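Local coordinates for protein calmodulin-binding transcription activator 1 (Homo sapiens, PDB 2CXK) that activates transcription as a member of the CAMTA family, and is represented here by its TIG (IPT) domain, an immunoglobulin-like beta fold, at residues A[24-29]-A[56-61]; A[33-38]-A[73-78]; A[41-46]-A[67-72]; A[45-50]-A[60-65]. All blocks are in the same frame, centred on the assembly; numbering follows the deposited sequence.

Interaction 1: A[24-29]-A[56-61]; sequences KVLITG and VLRCYC. With SO4 (sulfate ion), chain F.
Lys24 opens the antiparallel pairing of strands 24-28 and 56-60 opposite Tyr60. Its chain leaves the backbone with CG anti to N (chi1 175°), runs beside the Tyr60 ring and crosses Arg58, Lys24 CG lying 3.7 Å from Arg58 CG, before bending at chi3. Lys24 NZ then donates to sulfate O1 at 2.7 Å, while Tyr60 OH donates to sulfate O3 at 2.6 Å, this oxygen lying in the plane of the ring. NZ of Lys24 also forms a salt bridge with Asp11 of the second subunit, and an alanine at Lys24 would probably leave that carboxylate and the sulfate without this positive mate. Val25 N reaches Cys59 O at 2.8 Å, and its CB meets Cys59 SG on the face turned into the domain core. Leu26 turns back to the Lys24 side, where Leu26 CD2 lies 3.7 Å from Arg58 CB. Ile27 pairs through two backbone bonds with Leu57. Thr28 CG2 lies beside Val56 CG2, and Thr28 OG1 bonds to Thr10. In this strand pair of the immunoglobulin-like TIG sandwich, Val25, Ile27, Leu57 and Cys59 thus supply apolar core; on the other face Leu26, Thr28 and Val56 pack against the second subunit, and only the Lys24-Tyr60 end grips the sulfate, probably from the crystallisation liquor.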
loop_
_atom_site.group_PDB
_atom_site.type_symbol
_atom_site.label_atom_id
_atom_site.label_comp_id
_atom_site.label_asym_id
_atom_site.label_seq_id
_atom_site.Cartn_x
_atom_site.Cartn_y
_atom_site.Cartn_z
ATOM N N LYS A 24 1.073 -3.557 8.418
ATOM C CA LYS A 24 0.774 -4.104 7.100
ATOM C C LYS A 24 1.495 -3.294 6.021
ATOM O O LYS A 24 1.509 -2.062 6.052
ATOM C CB LYS A 24 -0.731 -4.057 6.810
ATOM C CG LYS A 24 -1.067 -4.505 5.394
ATOM C CD LYS A 24 -2.549 -4.429 5.130
ATOM C CE LYS A 24 -3.037 -2.993 5.196
ATOM N NZ LYS A 24 -4.518 -2.942 5.141
ATOM N N VAL A 25 2.094 -3.992 5.066
ATOM C CA VAL A 25 2.779 -3.331 3.968
ATOM C C VAL A 25 2.256 -3.937 2.670
ATOM O O VAL A 25 2.148 -5.162 2.549
ATOM C CB VAL A 25 4.316 -3.540 4.038
ATOM C CG1 VAL A 25 4.995 -2.825 2.872
ATOM C CG2 VAL A 25 4.863 -3.001 5.361
ATOM N N LEU A 26 1.874 -3.086 1.723
ATOM C CA LEU A 26 1.418 -3.569 0.424
ATOM C C LEU A 26 2.594 -3.329 -0.508
ATOM O O LEU A 26 3.245 -2.289 -0.430
ATOM C CB LEU A 26 0.190 -2.785 -0.060
ATOM C CG LEU A 26 -1.087 -3.014 0.750
ATOM C CD1 LEU A 26 -2.253 -2.284 0.104
ATOM C CD2 LEU A 26 -1.383 -4.517 0.820
ATOM N N ILE A 27 2.891 -4.307 -1.362
ATOM C CA ILE A 27 3.995 -4.190 -2.310
ATOM C C ILE A 27 3.471 -4.597 -3.677
ATOM O O ILE A 27 2.947 -5.695 -3.851
ATOM C CB ILE A 27 5.168 -5.113 -1.924
ATOM C CG1 ILE A 27 5.645 -4.754 -0.518
ATOM C CG2 ILE A 27 6.294 -4.984 -2.948
ATOM C CD1 ILE A 27 6.784 -5.612 -0.003
ATOM N N THR A 28 3.614 -3.704 -4.644
ATOM C CA THR A 28 3.109 -3.972 -5.971
ATOM C C THR A 28 4.223 -4.253 -6.963
ATOM O O THR A 28 5.359 -3.797 -6.809
ATOM C CB THR A 28 2.234 -2.802 -6.464
ATOM O OG1 THR A 28 3.029 -1.618 -6.580
ATOM C CG2 THR A 28 1.100 -2.555 -5.486
ATOM N N GLY A 29 3.880 -5.026 -7.980
ATOM C CA GLY A 29 4.840 -5.396 -8.990
ATOM C C GLY A 29 4.216 -6.403 -9.925
ATOM O O GLY A 29 2.994 -6.525 -9.976
ATOM N N VAL A 56 -0.380 -7.550 -6.499
ATOM C CA VAL A 56 -0.412 -6.962 -5.162
ATOM C C VAL A 56 -0.151 -7.954 -4.043
ATOM O O VAL A 56 -0.933 -8.875 -3.831
ATOM C CB VAL A 56 -1.772 -6.302 -4.895
ATOM C CG1 VAL A 56 -1.806 -5.710 -3.485
ATOM C CG2 VAL A 56 -2.031 -5.233 -5.951
ATOM N N LEU A 57 0.950 -7.757 -3.328
ATOM C CA LEU A 57 1.293 -8.619 -2.201
ATOM C C LEU A 57 1.101 -7.869 -0.886
ATOM O O LEU A 57 1.376 -6.671 -0.802
ATOM C CB LEU A 57 2.752 -9.068 -2.292
ATOM C CG LEU A 57 3.005 -10.162 -3.322
ATOM C CD1 LEU A 57 4.504 -10.391 -3.508
ATOM C CD2 LEU A 57 2.308 -11.413 -2.843
ATOM N N ARG A 58 0.636 -8.587 0.131
ATOM C CA ARG A 58 0.439 -8.015 1.460
ATOM C C ARG A 58 1.220 -8.824 2.486
ATOM O O ARG A 58 1.206 -10.050 2.465
ATOM C CB ARG A 58 -1.036 -8.042 1.865
ATOM C CG ARG A 58 -1.284 -7.568 3.316
ATOM C CD ARG A 58 -2.641 -8.031 3.857
ATOM N NE ARG A 58 -2.722 -9.486 3.978
ATOM C CZ ARG A 58 -3.854 -10.174 4.102
ATOM N NH1 ARG A 58 -5.025 -9.547 4.121
ATOM N NH2 ARG A 58 -3.818 -11.497 4.208
ATOM N N CYS A 59 1.891 -8.135 3.395
ATOM C CA CYS A 59 2.619 -8.819 4.457
ATOM C C CYS A 59 2.589 -7.897 5.665
ATOM O O CYS A 59 2.197 -6.743 5.552
ATOM C CB CYS A 59 4.069 -9.102 4.039
ATOM S SG CYS A 59 5.159 -7.649 3.927
ATOM N N TYR A 60 2.968 -8.422 6.820
ATOM C CA TYR A 60 3.029 -7.631 8.044
ATOM C C TYR A 60 4.515 -7.632 8.392
ATOM O O TYR A 60 5.104 -8.685 8.643
ATOM C CB TYR A 60 2.176 -8.295 9.120
ATOM C CG TYR A 60 0.747 -8.504 8.647
ATOM C CD1 TYR A 60 -0.111 -7.418 8.454
ATOM C CD2 TYR A 60 0.269 -9.780 8.347
ATOM C CE1 TYR A 60 -1.413 -7.605 7.979
ATOM C CE2 TYR A 60 -1.023 -9.975 7.871
ATOM C CZ TYR A 60 -1.859 -8.885 7.695
ATOM O OH TYR A 60 -3.148 -9.089 7.268
ATOM N N CYS A 61 5.129 -6.456 8.384
ATOM C CA CYS A 61 6.563 -6.386 8.621
ATOM C C CYS A 61 6.974 -6.897 9.989
ATOM O O CYS A 61 6.195 -6.861 10.937
ATOM C CB CYS A 61 7.081 -4.963 8.393
ATOM S SG CYS A 61 6.652 -3.752 9.649
HETATM S S SO4 F . -5.273 -5.878 7.888
HETATM O O1 SO4 F . -5.387 -5.087 6.595
HETATM O O2 SO4 F . -6.658 -5.929 8.515
HETATM O O3 SO4 F . -4.976 -7.213 7.500
HETATM O O4 SO4 F . -4.484 -5.081 8.760
#

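Interaction 2: A[33-38]-A[73-78]; sequences EASNNY and VAFNNQ
Tyr38 and Phe75 form an antiparallel non-hydrogen-bonded pair, their CA atoms 4.5 Å apart, where the loop 33-37 runs into a strand beside the end of strand 67-75. One step further, Asn76 N donates to Asn37 O at 2.9 Å with the N-H nearly straight on its target (168°). A type I' turn from Phe75 to Gln78 reverses the chain here, and a water donating to Asn37 O and accepting from Asn77 N links the loop to the turn. Phe75 has the largest share of the contact. A chi1 of -172° points its CG away from its own N, which swings the ring across to the loop and sets its CD1 edge over the centre of the Tyr38 face. This T-shaped stack has centroids 4.8 Å apart and planes at 65°. Glu33 CG covers one face of the Phe75 ring in a CH-pi contact, 4.0 Å from the centroid, while Asn37 CB lies over the opposite face toward the rim. Ser35 CB touches Phe75 CZ at 3.7 Å; Ser35 OG donates to Asn37 OD1, tying the loop together. A serine in place of Tyr38 would probably leave the Phe75 edge without its aromatic partner and open a gap beside Val73. Behind the stack, Tyr38 packs on Trp31 and on Leu57 of strand 56-60, and its strand bonds through the backbone to Ala49 of strand 45-53.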
loop_
_atom_site.group_PDB
_atom_site.type_symbol
_atom_site.label_atom_id
_atom_site.label_comp_id
_atom_site.label_asym_id
_atom_site.label_seq_id
_atom_site.Cartn_x
_atom_site.Cartn_y
_atom_site.Cartn_z
ATOM N N GLU A 33 1.847 -15.444 -9.920
ATOM C CA GLU A 33 1.729 -16.822 -9.431
ATOM C C GLU A 33 0.500 -17.044 -8.557
ATOM O O GLU A 33 0.076 -16.158 -7.819
ATOM C CB GLU A 33 2.988 -17.229 -8.652
ATOM C CG GLU A 33 4.279 -17.220 -9.476
ATOM C CD GLU A 33 4.216 -18.132 -10.694
ATOM O OE1 GLU A 33 4.011 -19.352 -10.515
ATOM O OE2 GLU A 33 4.372 -17.624 -11.829
ATOM N N ALA A 34 -0.077 -18.234 -8.650
ATOM C CA ALA A 34 -1.253 -18.549 -7.859
ATOM C C ALA A 34 -0.839 -19.217 -6.558
ATOM O O ALA A 34 -1.466 -19.015 -5.522
ATOM C CB ALA A 34 -2.195 -19.460 -8.646
ATOM N N SER A 35 0.232 -20.000 -6.615
ATOM C CA SER A 35 0.720 -20.708 -5.439
ATOM C C SER A 35 0.991 -19.768 -4.265
ATOM O O SER A 35 1.544 -18.685 -4.434
ATOM C CB SER A 35 1.991 -21.489 -5.781
ATOM O OG SER A 35 2.363 -22.327 -4.705
ATOM N N ASN A 36 0.600 -20.215 -3.076
ATOM C CA ASN A 36 0.754 -19.464 -1.836
ATOM C C ASN A 36 2.173 -19.587 -1.254
ATOM O O ASN A 36 2.344 -19.974 -0.097
ATOM C CB ASN A 36 -0.269 -19.999 -0.829
ATOM C CG ASN A 36 -0.269 -19.239 0.482
ATOM O OD1 ASN A 36 -0.858 -19.690 1.466
ATOM N ND2 ASN A 36 0.378 -18.078 0.502
ATOM N N ASN A 37 3.191 -19.257 -2.043
ATOM C CA ASN A 37 4.565 -19.371 -1.557
ATOM C C ASN A 37 5.369 -18.082 -1.634
ATOM O O ASN A 37 6.599 -18.112 -1.714
ATOM C CB ASN A 37 5.301 -20.477 -2.313
ATOM C CG ASN A 37 4.688 -21.837 -2.079
ATOM O OD1 ASN A 37 4.293 -22.519 -3.021
ATOM N ND2 ASN A 37 4.604 -22.239 -0.814
ATOM N N TYR A 38 4.668 -16.955 -1.616
ATOM C CA TYR A 38 5.320 -15.653 -1.651
ATOM C C TYR A 38 5.745 -15.267 -0.243
ATOM O O TYR A 38 5.122 -15.666 0.733
ATOM C CB TYR A 38 4.357 -14.587 -2.157
ATOM C CG TYR A 38 4.144 -14.584 -3.645
ATOM C CD1 TYR A 38 5.117 -14.072 -4.501
ATOM C CD2 TYR A 38 2.954 -15.062 -4.197
ATOM C CE1 TYR A 38 4.913 -14.028 -5.870
ATOM C CE2 TYR A 38 2.741 -15.023 -5.570
ATOM C CZ TYR A 38 3.726 -14.504 -6.397
ATOM O OH TYR A 38 3.516 -14.443 -7.751
ATOM N N VAL A 73 11.056 -9.194 -2.442
ATOM C CA VAL A 73 9.964 -10.149 -2.606
ATOM C C VAL A 73 10.579 -11.476 -3.067
ATOM O O VAL A 73 11.454 -11.489 -3.931
ATOM C CB VAL A 73 8.953 -9.684 -3.673
ATOM C CG1 VAL A 73 7.904 -10.754 -3.900
ATOM C CG2 VAL A 73 8.296 -8.396 -3.231
ATOM N N ALA A 74 10.130 -12.580 -2.479
ATOM C CA ALA A 74 10.634 -13.903 -2.837
ATOM C C ALA A 74 9.478 -14.863 -3.098
ATOM O O ALA A 74 8.362 -14.652 -2.621
ATOM C CB ALA A 74 11.503 -14.447 -1.716
ATOM N N PHE A 75 9.756 -15.914 -3.863
ATOM C CA PHE A 75 8.769 -16.949 -4.170
ATOM C C PHE A 75 9.535 -18.244 -3.924
ATOM O O PHE A 75 10.596 -18.453 -4.516
ATOM C CB PHE A 75 8.320 -16.885 -5.628
ATOM C CG PHE A 75 7.175 -17.805 -5.944
ATOM C CD1 PHE A 75 5.883 -17.498 -5.525
ATOM C CD2 PHE A 75 7.391 -19.001 -6.629
ATOM C CE1 PHE A 75 4.820 -18.366 -5.781
ATOM C CE2 PHE A 75 6.335 -19.878 -6.889
ATOM C CZ PHE A 75 5.049 -19.562 -6.466
ATOM N N ASN A 76 9.003 -19.097 -3.052
ATOM C CA ASN A 76 9.674 -20.347 -2.685
ATOM C C ASN A 76 11.062 -20.003 -2.141
ATOM O O ASN A 76 12.036 -20.719 -2.358
ATOM C CB ASN A 76 9.779 -21.284 -3.890
ATOM C CG ASN A 76 8.475 -22.002 -4.181
ATOM O OD1 ASN A 76 8.182 -22.338 -5.328
ATOM N ND2 ASN A 76 7.690 -22.255 -3.143
ATOM N N ASN A 77 11.109 -18.888 -1.411
ATOM C CA ASN A 77 12.311 -18.336 -0.775
ATOM C C ASN A 77 13.377 -17.875 -1.750
ATOM O O ASN A 77 14.503 -17.584 -1.351
ATOM C CB ASN A 77 12.946 -19.313 0.227
ATOM C CG ASN A 77 13.941 -18.621 1.166
ATOM O OD1 ASN A 77 15.059 -19.102 1.386
ATOM N ND2 ASN A 77 13.533 -17.487 1.724
ATOM N N GLN A 78 13.030 -17.817 -3.030
ATOM C CA GLN A 78 13.972 -17.338 -4.033
ATOM C C GLN A 78 13.653 -15.865 -4.304
ATOM O O GLN A 78 12.522 -15.527 -4.647
ATOM C CB GLN A 78 13.819 -18.132 -5.331
ATOM C CG GLN A 78 14.729 -17.651 -6.461
ATOM C CD GLN A 78 14.356 -18.234 -7.821
ATOM O OE1 GLN A 78 14.949 -17.879 -8.844
ATOM N NE2 GLN A 78 13.371 -19.131 -7.837
HETATM O O HOH W 1 8.925 -17.355 -0.501
#

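Interaction 3: A[41-46]-A[67-72]; sequences LFDQIS and GLVTLQ
Phe42 and Leu71 lie side by side on the buried face of an antiparallel pair, both side chains pointing the same way. Leu71 sends its CG out opposite the backbone N (chi1 171°) and then turns at chi2, bringing CD1 squarely over the centre of the Phe42 ring, 3.5 Å from the centroid and 13° off the normal, a close CH-pi contact. On the other face Leu41 and Gln72 form the hydrogen-bonded pair, Leu41 N to Gln72 O at 2.8 Å, and Asp43 N continues the pairing by donating to Thr70 O.

The type I' turn from Phe42 to Ile45 reverses the chain and brings Gln44 over the neighbouring strand. Its side chain folds back at chi2, returning OE1 toward Gln72 NE2; the bond from Gln72 NE2 to Gln44 OE1, 3.2 Å long, is weak, with the two amide planes 79° apart. Water reinforces it: one molecule is held by Leu41 O, Gln44 N, Thr70 OG1 and Gln72 NE2, and another joins Gln44 OE1 to Thr70 OG1. Asp43 crosses Val69 at about a right angle, Asp43 CB to Val69 CB at 3.7 Å. Asp43 OD1 reaches Thr70 N through a further water, while OD2 is hydrogen-bonded to His64 NE2.

Strand 38-42 is thus held between strand 67-75 and the outgoing strand 45-53. On its other side, strand 67-75 bonds to strand 84-88, whose Phe86 meets the Phe42 ring edge-to-face, and Leu41 and Gln72 both pack against Ile79 of strand 78-79.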
loop_
_atom_site.group_PDB
_atom_site.type_symbol
_atom_site.label_atom_id
_atom_site.label_comp_id
_atom_site.label_asym_id
_atom_site.label_seq_id
_atom_site.Cartn_x
_atom_site.Cartn_y
_atom_site.Cartn_z
ATOM N N LEU A 41 11.197 -10.233 2.456
ATOM C CA LEU A 41 12.357 -10.245 3.331
ATOM C C LEU A 41 12.758 -8.827 3.684
ATOM O O LEU A 41 13.024 -8.014 2.798
ATOM C CB LEU A 41 13.535 -10.940 2.641
ATOM C CG LEU A 41 13.270 -12.280 1.944
ATOM C CD1 LEU A 41 14.584 -12.849 1.431
ATOM C CD2 LEU A 41 12.626 -13.251 2.902
ATOM N N PHE A 42 12.771 -8.534 4.981
ATOM C CA PHE A 42 13.176 -7.226 5.491
ATOM C C PHE A 42 14.533 -7.484 6.141
ATOM O O PHE A 42 14.606 -8.172 7.156
ATOM C CB PHE A 42 12.191 -6.720 6.547
ATOM C CG PHE A 42 10.818 -6.412 6.010
ATOM C CD1 PHE A 42 9.935 -7.432 5.688
ATOM C CD2 PHE A 42 10.406 -5.088 5.842
ATOM C CE1 PHE A 42 8.651 -7.143 5.205
ATOM C CE2 PHE A 42 9.127 -4.790 5.361
ATOM C CZ PHE A 42 8.251 -5.826 5.043
ATOM N N ASP A 43 15.598 -6.938 5.558
ATOM C CA ASP A 43 16.947 -7.155 6.073
ATOM C C ASP A 43 17.138 -8.660 6.261
ATOM O O ASP A 43 17.626 -9.118 7.293
ATOM C CB ASP A 43 17.151 -6.423 7.412
ATOM C CG ASP A 43 18.618 -6.411 7.854
ATOM O OD1 ASP A 43 19.495 -6.414 6.967
ATOM O OD2 ASP A 43 18.897 -6.381 9.074
ATOM N N GLN A 44 16.725 -9.424 5.254
ATOM C CA GLN A 44 16.828 -10.878 5.279
ATOM C C GLN A 44 15.891 -11.591 6.256
ATOM O O GLN A 44 15.900 -12.821 6.332
ATOM C CB GLN A 44 18.280 -11.303 5.546
ATOM C CG GLN A 44 19.254 -10.752 4.514
ATOM C CD GLN A 44 18.818 -11.055 3.087
ATOM O OE1 GLN A 44 18.981 -10.230 2.184
ATOM N NE2 GLN A 44 18.268 -12.247 2.876
ATOM N N ILE A 45 15.094 -10.843 7.015
ATOM C CA ILE A 45 14.148 -11.483 7.933
ATOM C C ILE A 45 12.884 -11.749 7.127
ATOM O O ILE A 45 12.247 -10.819 6.633
ATOM C CB ILE A 45 13.769 -10.593 9.124
ATOM C CG1 ILE A 45 14.997 -10.286 9.978
ATOM C CG2 ILE A 45 12.709 -11.306 9.968
ATOM C CD1 ILE A 45 14.695 -9.395 11.169
ATOM N N SER A 46 12.513 -13.017 7.010
ATOM C CA SER A 46 11.347 -13.392 6.220
ATOM C C SER A 46 10.006 -13.422 6.938
ATOM O O SER A 46 9.908 -13.851 8.086
ATOM C CB SER A 46 11.580 -14.771 5.596
ATOM O OG SER A 46 10.479 -15.157 4.792
ATOM N N GLY A 67 16.624 2.028 11.617
ATOM C CA GLY A 67 17.610 2.076 10.555
ATOM C C GLY A 67 16.988 1.700 9.227
ATOM O O GLY A 67 15.831 1.291 9.169
ATOM N N LEU A 68 17.756 1.837 8.156
ATOM C CA LEU A 68 17.266 1.502 6.830
ATOM C C LEU A 68 17.590 0.046 6.539
ATOM O O LEU A 68 18.654 -0.447 6.915
ATOM C CB LEU A 68 17.927 2.401 5.784
ATOM C CG LEU A 68 17.800 3.905 6.043
ATOM C CD1 LEU A 68 18.603 4.669 5.014
ATOM C CD2 LEU A 68 16.341 4.316 5.995
ATOM N N VAL A 69 16.670 -0.648 5.880
ATOM C CA VAL A 69 16.893 -2.048 5.549
ATOM C C VAL A 69 16.410 -2.345 4.144
ATOM O O VAL A 69 15.687 -1.555 3.545
ATOM C CB VAL A 69 16.146 -2.994 6.522
ATOM C CG1 VAL A 69 16.599 -2.744 7.947
ATOM C CG2 VAL A 69 14.639 -2.788 6.401
ATOM N N THR A 70 16.814 -3.494 3.623
ATOM C CA THR A 70 16.395 -3.925 2.298
ATOM C C THR A 70 15.040 -4.609 2.416
ATOM O O THR A 70 14.766 -5.281 3.411
ATOM C CB THR A 70 17.367 -4.959 1.719
ATOM O OG1 THR A 70 17.572 -5.991 2.693
ATOM C CG2 THR A 70 18.696 -4.323 1.362
ATOM N N LEU A 71 14.193 -4.420 1.406
ATOM C CA LEU A 71 12.887 -5.066 1.355
ATOM C C LEU A 71 12.868 -5.768 0.002
ATOM O O LEU A 71 13.028 -5.126 -1.038
ATOM C CB LEU A 71 11.749 -4.036 1.444
ATOM C CG LEU A 71 10.336 -4.586 1.196
ATOM C CD1 LEU A 71 10.074 -5.808 2.085
ATOM C CD2 LEU A 71 9.308 -3.486 1.474
ATOM N N GLN A 72 12.704 -7.089 0.018
ATOM C CA GLN A 72 12.684 -7.872 -1.218
ATOM C C GLN A 72 11.504 -8.838 -1.242
ATOM O O GLN A 72 11.009 -9.248 -0.192
ATOM C CB GLN A 72 13.972 -8.692 -1.339
ATOM C CG GLN A 72 15.264 -7.894 -1.244
ATOM C CD GLN A 72 16.471 -8.800 -1.083
ATOM O OE1 GLN A 72 17.146 -9.143 -2.058
ATOM N NE2 GLN A 72 16.738 -9.206 0.149
HETATM O O HOH W 2 15.783 -8.042 2.557
HETATM O O HOH W 3 19.247 -4.278 5.236
HETATM O O HOH W 4 19.716 -7.545 2.882
#

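Interaction 4: A[45-50]-A[60-65]; sequences ISVPAS and YCPAHD. With SO4 (sulfate ion), chain F.
Pro62 and Ile45, each burying 59 Å², meet with Val47 where the loop after strand 56-60 passes along the start of strand 45-53. The proline ring is touched by both strand residues: Ile45 CG2 lies 3.9 Å from Pro62 CB, the two side chains sliding past each other in opposite directions, and Val47 CG1 comes to 3.7 Å from Pro62 CD at about a right angle. Val47 has CG1 anti to its carbonyl carbon (chi1 -67°), the setting that turns this methyl to the proline; the same CG1 also lies 3.7 Å from Tyr60 O. Ile45, its chain extended at chi2, carries CD1 on to the edge of the His64 ring, 4.0 Å from CD2. That ring is fixed from both nitrogens: His64 ND1 donates to Asp65 O at 2.8 Å, almost straight (177°) and on a lone pair of the carbonyl, and NE2 bonds to Asp43. Toward Pro48, before strands 45-53 and 56-60 pair directly, a water accepts from Tyr60 N and donates to Pro48 O. With no direct hydrogen bond between the segments, apolar contact of Ile45 and Val47 on Pro62, together with this one bridging water, joins the loop to strand 45-53.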
loop_
_atom_site.group_PDB
_atom_site.type_symbol
_atom_site.label_atom_id
_atom_site.label_comp_id
_atom_site.label_asym_id
_atom_site.label_seq_id
_atom_site.Cartn_x
_atom_site.Cartn_y
_atom_site.Cartn_z
ATOM N N ILE A 45 15.094 -10.843 7.015
ATOM C CA ILE A 45 14.148 -11.483 7.933
ATOM C C ILE A 45 12.884 -11.749 7.127
ATOM O O ILE A 45 12.247 -10.819 6.633
ATOM C CB ILE A 45 13.769 -10.593 9.124
ATOM C CG1 ILE A 45 14.997 -10.286 9.978
ATOM C CG2 ILE A 45 12.709 -11.306 9.968
ATOM C CD1 ILE A 45 14.695 -9.395 11.169
ATOM N N SER A 46 12.513 -13.017 7.010
ATOM C CA SER A 46 11.347 -13.392 6.220
ATOM C C SER A 46 10.006 -13.422 6.938
ATOM O O SER A 46 9.908 -13.851 8.086
ATOM C CB SER A 46 11.580 -14.771 5.596
ATOM O OG SER A 46 10.479 -15.157 4.792
ATOM N N VAL A 47 8.974 -12.959 6.237
ATOM C CA VAL A 47 7.601 -12.989 6.722
ATOM C C VAL A 47 6.770 -13.452 5.527
ATOM O O VAL A 47 7.111 -13.173 4.377
ATOM C CB VAL A 47 7.087 -11.604 7.201
ATOM C CG1 VAL A 47 7.844 -11.175 8.453
ATOM C CG2 VAL A 47 7.225 -10.564 6.090
ATOM N N PRO A 48 5.684 -14.194 5.778
ATOM C CA PRO A 48 4.863 -14.655 4.658
ATOM C C PRO A 48 4.150 -13.490 3.987
ATOM O O PRO A 48 3.963 -12.437 4.595
ATOM C CB PRO A 48 3.895 -15.633 5.318
ATOM C CG PRO A 48 3.763 -15.099 6.703
ATOM C CD PRO A 48 5.168 -14.700 7.062
ATOM N N ALA A 49 3.784 -13.673 2.725
ATOM C CA ALA A 49 3.072 -12.642 1.983
ATOM C C ALA A 49 1.879 -13.297 1.299
ATOM O O ALA A 49 1.920 -14.487 0.971
ATOM C CB ALA A 49 3.997 -11.990 0.940
ATOM N N SER A 50 0.817 -12.525 1.100
ATOM C CA SER A 50 -0.386 -13.026 0.441
ATOM C C SER A 50 -0.665 -12.235 -0.830
ATOM O O SER A 50 -0.567 -11.007 -0.838
ATOM C CB SER A 50 -1.603 -12.897 1.362
ATOM O OG SER A 50 -1.463 -13.681 2.524
ATOM N N TYR A 60 2.968 -8.422 6.820
ATOM C CA TYR A 60 3.029 -7.631 8.044
ATOM C C TYR A 60 4.515 -7.632 8.392
ATOM O O TYR A 60 5.104 -8.685 8.643
ATOM C CB TYR A 60 2.176 -8.295 9.120
ATOM C CG TYR A 60 0.747 -8.504 8.647
ATOM C CD1 TYR A 60 -0.111 -7.418 8.454
ATOM C CD2 TYR A 60 0.269 -9.780 8.347
ATOM C CE1 TYR A 60 -1.413 -7.605 7.979
ATOM C CE2 TYR A 60 -1.023 -9.975 7.871
ATOM C CZ TYR A 60 -1.859 -8.885 7.695
ATOM O OH TYR A 60 -3.148 -9.089 7.268
ATOM N N CYS A 61 5.129 -6.456 8.384
ATOM C CA CYS A 61 6.563 -6.386 8.621
ATOM C C CYS A 61 6.974 -6.897 9.989
ATOM O O CYS A 61 6.195 -6.861 10.937
ATOM C CB CYS A 61 7.081 -4.963 8.393
ATOM S SG CYS A 61 6.652 -3.752 9.649
ATOM N N PRO A 62 8.202 -7.421 10.092
ATOM C CA PRO A 62 8.743 -7.954 11.348
ATOM C C PRO A 62 9.336 -6.835 12.196
ATOM O O PRO A 62 9.453 -5.696 11.739
ATOM C CB PRO A 62 9.806 -8.941 10.864
ATOM C CG PRO A 62 10.357 -8.234 9.662
ATOM C CD PRO A 62 9.096 -7.728 8.960
ATOM N N ALA A 63 9.689 -7.153 13.438
ATOM C CA ALA A 63 10.298 -6.162 14.318
ATOM C C ALA A 63 11.743 -6.015 13.849
ATOM O O ALA A 63 12.311 -6.957 13.295
ATOM C CB ALA A 63 10.262 -6.649 15.768
ATOM N N HIS A 64 12.337 -4.848 14.066
ATOM C CA HIS A 64 13.722 -4.622 13.650
ATOM C C HIS A 64 14.252 -3.343 14.284
ATOM O O HIS A 64 13.472 -2.452 14.611
ATOM C CB HIS A 64 13.793 -4.520 12.118
ATOM C CG HIS A 64 15.183 -4.599 11.564
ATOM N ND1 HIS A 64 16.092 -3.568 11.673
ATOM C CD2 HIS A 64 15.827 -5.599 10.912
ATOM C CE1 HIS A 64 17.234 -3.929 11.116
ATOM N NE2 HIS A 64 17.101 -5.157 10.648
ATOM N N ASP A 65 15.572 -3.254 14.471
ATOM C CA ASP A 65 16.165 -2.050 15.049
ATOM C C ASP A 65 15.922 -0.894 14.110
ATOM O O ASP A 65 15.698 -1.093 12.920
ATOM C CB ASP A 65 17.682 -2.160 15.208
ATOM C CG ASP A 65 18.101 -3.317 16.059
ATOM O OD1 ASP A 65 17.343 -3.680 16.977
ATOM O OD2 ASP A 65 19.205 -3.851 15.814
HETATM S S SO4 F . -5.273 -5.878 7.888
HETATM O O1 SO4 F . -5.387 -5.087 6.595
HETATM O O2 SO4 F . -6.658 -5.929 8.515
HETATM O O3 SO4 F . -4.976 -7.213 7.500
HETATM O O4 SO4 F . -4.484 -5.081 8.760
HETATM O O HOH W 5 3.080 -11.406 6.945
#

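How the interactions relate
All four contacts belong to the immunoglobulin-like beta sandwich of the TIG domain. Interactions 1 and 3 pack across its core, their centres about 13 Å apart, with Ile27 CD1 3.6 Å from Leu71 CD2 and Cys59 SG 3.8 Å from Phe42 CE1. Interaction 2 closes one end of this core, where Leu57 CD1 meets Val73 CG1 at 3.4 Å. Interaction 4 continues from interaction 1 through the shared Tyr60 and Cys61, and from interaction 3 through Ile45 and Ser46; Asp43 OD2 and His64 NE2, probably hydrogen-bonded at 2.7 Å, join interactions 3 and 4. The sulfate touches interactions 1 and 4 through the shared Tyr60, and in interaction 1 also Lys24, on the outer side of the sheet.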